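Side-chain contacts in coclaurine N-methyltransferase (Coptis japonica, PDB 6GKV), which catalyses N-methylation of coclaurine and related tetrahydroisoquinoline alkaloids, with S-adenosyl-L-methionine as the methyl donor: residues Val127-Cys132 with Ala136-Val141; Tyr162-Ser167 with Val175-Ala180. All coordinates share one frame; numbering follows the deposited sequence.

How the contacts relate
Contacts 1 and 2 follow one another along the chain, their centres about 10 Å apart, and belong to consecutive beta-alpha-beta units of the Rossmann-like methyltransferase fold. Contact 1 pairs strand 126-130 with helix 136-143; contact 2 pairs helix 157-168 with strand 176-179, the outermost strand on that side of the mixed seven-stranded sheet. Strand 149-154 lies between strands 126-130 and 176-179 in the sheet. The two contacts also touch: Thr138 CG2 rests 3.6 Å from Val175 CG1, and Leu139 CD2 lies 4.0 Å from Ser167 CB. Through these contacts helix 136-143 packs beside helix 157-168 and strand 176-179, next to the S-adenosyl-L-homocysteine pocket, to which both contacts contribute residues.

Contact 1 of 2, residues Val127-Cys132 with Ala136-Val141; sequences VLDLGC and ALTLHV. With SAH (S-adenosyl-L-homocysteine), chain C.
Asp129 on strand 127-130 and Thr138 on helix 136-141 are joined by a direct side-chain hydrogen bond, Thr138 OG1 giving its proton to Asp129 OD2 at 2.9 Å. The threonine takes chi1 -73°, which sets OG1 anti to its carbonyl carbon and beside its backbone N, facing the strand. Asp129 in turn holds its carboxylate opposite its own backbone N (chi1 -176°) and offers OD2 through the anti lone pair, away from OD1. A water bonded to the same OD2 also donates to Cys132 O and accepts from Leu137 N, linking carboxylate, loop and helix, though the two donated bonds are short and less certain. The other oxygen, Asp129 OD1, is buried with no polar partner and lies 3.9 Å from the methyl Leu137 CD2. Farther along, the pairing turns wholly apolar, with Val127 CG2 against Val141 CG1 at 4.2 Å. An alanine in place of Asp129 would remove the acceptor of the Thr138 hydroxyl and is likely to leave the bridging water poorly held and the turn less firmly fastened to the helix. Beyond the strand, Gly131 O accepts a hydrogen bond from the amino nitrogen of S-adenosyl-L-homocysteine. Gly131 has a positive phi (76°), and a CB there would come within 2.8 Å of O4' of the ligand. Strand and helix run nearly antiparallel, their axes 9.1 Å apart, as expected of the strand-turn-helix that opens a Rossmann-like fold, here with the glycine-rich loop that binds the cofactor product.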
# COMPACT_ATOMS: atom_id res chain seq x y z
N VAL A 127 28.10 7.91 -1.26
CA VAL A 127 26.85 7.80 -2.02
C VAL A 127 26.98 6.89 -3.24
O VAL A 127 27.87 7.05 -4.06
CB VAL A 127 26.38 9.18 -2.49
CG1 VAL A 127 25.01 9.08 -3.19
CG2 VAL A 127 26.32 10.12 -1.32
N LEU A 128 26.05 5.93 -3.35
CA LEU A 128 25.99 5.01 -4.48
C LEU A 128 24.79 5.29 -5.37
O LEU A 128 23.65 5.32 -4.91
CB LEU A 128 25.93 3.57 -3.98
CG LEU A 128 25.81 2.45 -5.00
CD1 LEU A 128 27.00 2.48 -5.94
CD2 LEU A 128 25.74 1.11 -4.28
N ASP A 129 25.06 5.50 -6.65
CA ASP A 129 24.03 5.84 -7.62
C ASP A 129 23.82 4.66 -8.57
O ASP A 129 24.54 4.52 -9.56
CB ASP A 129 24.41 7.11 -8.37
CG ASP A 129 23.33 7.58 -9.31
OD1 ASP A 129 22.17 7.16 -9.16
OD2 ASP A 129 23.65 8.41 -10.19
N LEU A 130 22.83 3.82 -8.27
CA LEU A 130 22.57 2.61 -9.04
C LEU A 130 21.76 2.91 -10.29
O LEU A 130 20.61 3.35 -10.21
CB LEU A 130 21.85 1.56 -8.20
CG LEU A 130 22.71 0.89 -7.13
CD1 LEU A 130 21.91 -0.12 -6.32
CD2 LEU A 130 23.90 0.22 -7.78
N GLY A 131 22.37 2.67 -11.45
CA GLY A 131 21.73 2.94 -12.72
C GLY A 131 21.75 4.43 -12.99
O GLY A 131 20.71 5.06 -13.20
N CYS A 132 22.96 4.97 -13.05
CA CYS A 132 23.21 6.40 -13.00
C CYS A 132 22.89 7.22 -14.25
O CYS A 132 22.97 8.46 -14.22
CB CYS A 132 24.69 6.60 -12.68
SG CYS A 132 25.74 5.90 -13.94
N ALA A 136 23.45 12.68 -14.03
CA ALA A 136 22.81 13.91 -13.59
C ALA A 136 22.85 14.03 -12.06
O ALA A 136 23.18 15.10 -11.52
CB ALA A 136 21.39 13.98 -14.09
N LEU A 137 22.54 12.93 -11.38
CA LEU A 137 22.53 12.91 -9.91
C LEU A 137 23.93 12.79 -9.32
O LEU A 137 24.26 13.50 -8.37
CB LEU A 137 21.66 11.77 -9.40
CG LEU A 137 21.51 11.59 -7.88
CD1 LEU A 137 20.93 12.84 -7.19
CD2 LEU A 137 20.65 10.36 -7.60
N THR A 138 24.75 11.91 -9.89
CA THR A 138 26.13 11.73 -9.43
C THR A 138 26.86 13.06 -9.41
O THR A 138 27.40 13.46 -8.38
CB THR A 138 26.89 10.74 -10.32
OG1 THR A 138 26.42 9.41 -10.05
CG2 THR A 138 28.38 10.80 -10.04
N LEU A 139 26.86 13.75 -10.55
CA LEU A 139 27.60 15.01 -10.68
C LEU A 139 27.05 16.09 -9.75
O LEU A 139 27.80 16.90 -9.21
CB LEU A 139 27.54 15.48 -12.14
CG LEU A 139 28.02 14.40 -13.10
CD1 LEU A 139 27.97 14.84 -14.58
CD2 LEU A 139 29.42 13.96 -12.68
N HIS A 140 25.74 16.08 -9.56
CA HIS A 140 25.07 17.10 -8.77
C HIS A 140 25.40 16.94 -7.29
O HIS A 140 25.77 17.90 -6.61
CB HIS A 140 23.56 17.02 -8.99
CG HIS A 140 22.77 18.02 -8.19
ND1 HIS A 140 22.27 17.74 -6.94
CD2 HIS A 140 22.38 19.28 -8.49
CE1 HIS A 140 21.61 18.79 -6.49
NE2 HIS A 140 21.66 19.74 -7.41
N VAL A 141 25.27 15.71 -6.79
CA VAL A 141 25.62 15.40 -5.41
C VAL A 141 27.12 15.60 -5.20
O VAL A 141 27.55 16.16 -4.19
CB VAL A 141 25.21 13.96 -5.03
CG1 VAL A 141 25.80 13.54 -3.68
CG2 VAL A 141 23.70 13.83 -5.01
N SAH C . 19.07 6.99 -13.33
CA SAH C . 19.33 7.73 -14.55
CB SAH C . 18.78 6.98 -15.76
CG SAH C . 17.50 6.18 -15.53
SD SAH C . 17.09 5.17 -16.98
C SAH C . 18.73 9.12 -14.51
O SAH C . 17.88 9.37 -13.65
OXT SAH C . 19.08 10.01 -15.31
C5' SAH C . 17.65 3.62 -16.20
C4' SAH C . 19.15 3.54 -15.95
O4' SAH C . 19.49 2.28 -15.39
C3' SAH C . 19.98 3.68 -17.22
O3' SAH C . 21.15 4.40 -16.93
C2' SAH C . 20.39 2.28 -17.58
O2' SAH C . 21.65 2.32 -18.21
C1' SAH C . 20.43 1.61 -16.21
N9 SAH C . 20.16 0.15 -16.26
C8 SAH C . 19.09 -0.50 -16.84
N7 SAH C . 19.25 -1.84 -16.64
C5 SAH C . 20.40 -2.04 -15.95
C6 SAH C . 21.05 -3.20 -15.48
N6 SAH C . 20.53 -4.41 -15.70
N1 SAH C . 22.24 -3.07 -14.79
C2 SAH C . 22.79 -1.82 -14.57
N3 SAH C . 22.14 -0.69 -15.03
C4 SAH C . 20.98 -0.80 -15.70
O HOH W 1 22.89 9.83 -12.09

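Contact 2 of 2, residues Tyr162-Ser167 with Val175-Ala180; sequences YIEEES and VEVKLA
Ile163 of helix 162-167 points into two valines of the segment 175-180, in the beta-alpha-beta unit of the Rossmann-like fold that crosses from strand 149-154 over helix 157-168 to strand 176-179. Its CB already lies 4.0 Å from Val177 CG2. The branch methyl CG2, placed opposite the backbone N by chi1 -71°, does most of the touching: it meets Val177 CG2 at 3.5 Å and Val175 CG1 at 3.7 Å, and the isoleucine crosses both valines at about a right angle. Its other arm leaves CB beside the backbone N and, through CG1, sends CD1 toward the loop at Cys132.

Glu164 approaches Val177 obliquely from the neighbouring position on the helix. Both its aliphatic part and its charged end touch that valine: Glu164 CG comes 3.9 Å from Val177 CG2, and the extended chain then brings Glu164 OE2 to 3.9 Å from Val177 CB. The same oxygen lies near Val177 O without a hydrogen bond, and it is also paired with Lys160 in a salt bridge.

One turn further along, Ser167 lays its CB 3.9 Å from Val175 CB. Its hydroxyl, held between backbone N and carbonyl carbon (chi1 60°), is turned back to its own helix, where Ile163 O and Glu164 O both lie within hydrogen-bonding distance. At the end of the isoleucine, Ile163 CD1 comes to rest 3.6 Å from Cys132 SG.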
# COMPACT_ATOMS: atom_id res chain seq x y z
N TYR A 162 30.81 9.28 -20.38
CA TYR A 162 30.50 10.68 -20.24
C TYR A 162 30.76 11.20 -18.84
O TYR A 162 31.14 12.37 -18.66
CB TYR A 162 29.03 10.92 -20.61
CG TYR A 162 28.63 12.35 -20.37
CD1 TYR A 162 29.03 13.35 -21.22
CD2 TYR A 162 27.86 12.69 -19.26
CE1 TYR A 162 28.68 14.66 -21.00
CE2 TYR A 162 27.50 13.99 -19.02
CZ TYR A 162 27.92 14.98 -19.90
OH TYR A 162 27.56 16.29 -19.67
N ILE A 163 30.58 10.35 -17.84
CA ILE A 163 30.64 10.85 -16.47
C ILE A 163 32.09 11.12 -16.10
O ILE A 163 32.43 12.24 -15.71
CB ILE A 163 29.99 9.86 -15.49
CG1 ILE A 163 28.47 9.89 -15.71
CG2 ILE A 163 30.29 10.26 -14.07
CD1 ILE A 163 27.72 8.73 -15.12
N GLU A 164 32.95 10.13 -16.27
CA GLU A 164 34.35 10.27 -15.90
C GLU A 164 34.99 11.49 -16.57
O GLU A 164 35.77 12.22 -15.96
CB GLU A 164 35.11 8.99 -16.26
CG GLU A 164 34.70 7.82 -15.38
CD GLU A 164 35.57 6.59 -15.55
OE1 GLU A 164 36.24 6.48 -16.60
OE2 GLU A 164 35.59 5.76 -14.62
N GLU A 165 34.63 11.72 -17.83
CA GLU A 165 35.17 12.84 -18.58
C GLU A 165 34.61 14.17 -18.07
O GLU A 165 35.36 15.11 -17.78
CB GLU A 165 34.87 12.66 -20.06
CG GLU A 165 35.30 11.29 -20.57
CD GLU A 165 36.10 11.35 -21.86
OE1 GLU A 165 35.94 12.34 -22.60
OE2 GLU A 165 36.89 10.41 -22.11
N GLU A 166 33.29 14.23 -17.93
CA GLU A 166 32.64 15.47 -17.51
C GLU A 166 32.77 15.72 -16.01
O GLU A 166 32.30 16.75 -15.52
CB GLU A 166 31.17 15.45 -17.91
CG GLU A 166 30.85 16.41 -19.05
CD GLU A 166 30.68 17.83 -18.58
OE1 GLU A 166 29.66 18.12 -17.93
OE2 GLU A 166 31.56 18.67 -18.88
N SER A 167 33.41 14.80 -15.29
CA SER A 167 33.63 14.97 -13.84
C SER A 167 35.03 15.51 -13.53
O SER A 167 35.23 16.15 -12.50
CB SER A 167 33.39 13.66 -13.08
OG SER A 167 34.28 12.64 -13.52
N VAL A 175 33.77 11.78 -7.76
CA VAL A 175 33.11 10.84 -8.65
C VAL A 175 33.97 9.65 -9.00
O VAL A 175 35.11 9.79 -9.43
CB VAL A 175 32.67 11.50 -9.95
CG1 VAL A 175 31.91 10.50 -10.80
CG2 VAL A 175 31.82 12.72 -9.66
N GLU A 176 33.39 8.48 -8.80
CA GLU A 176 33.96 7.21 -9.22
C GLU A 176 32.87 6.44 -9.96
O GLU A 176 31.71 6.44 -9.53
CB GLU A 176 34.47 6.45 -8.00
CG GLU A 176 34.60 4.96 -8.20
CD GLU A 176 34.94 4.25 -6.91
OE1 GLU A 176 35.33 4.93 -5.94
OE2 GLU A 176 34.80 3.01 -6.87
N VAL A 177 33.20 5.81 -11.09
CA VAL A 177 32.19 5.10 -11.87
C VAL A 177 32.57 3.65 -12.18
O VAL A 177 33.68 3.37 -12.65
CB VAL A 177 31.91 5.80 -13.21
CG1 VAL A 177 30.72 5.16 -13.91
CG2 VAL A 177 31.67 7.28 -12.99
N LYS A 178 31.63 2.74 -11.95
CA LYS A 178 31.87 1.30 -12.13
C LYS A 178 31.00 0.72 -13.24
O LYS A 178 29.80 0.99 -13.28
CB LYS A 178 31.60 0.53 -10.83
CG LYS A 178 32.26 1.08 -9.58
CD LYS A 178 32.07 0.10 -8.41
CE LYS A 178 32.98 0.43 -7.23
NZ LYS A 178 34.40 0.66 -7.65
N LEU A 179 31.58 -0.09 -14.13
CA LEU A 179 30.79 -0.73 -15.17
C LEU A 179 30.39 -2.16 -14.77
O LEU A 179 31.24 -3.06 -14.72
CB LEU A 179 31.54 -0.73 -16.49
CG LEU A 179 30.74 -1.00 -17.77
CD1 LEU A 179 29.95 0.23 -18.22
CD2 LEU A 179 31.69 -1.48 -18.84
N ALA A 180 29.10 -2.37 -14.49
CA ALA A 180 28.62 -3.66 -13.97
C ALA A 180 27.16 -3.95 -14.30
O ALA A 180 26.35 -3.03 -14.41
CB ALA A 180 28.80 -3.71 -12.45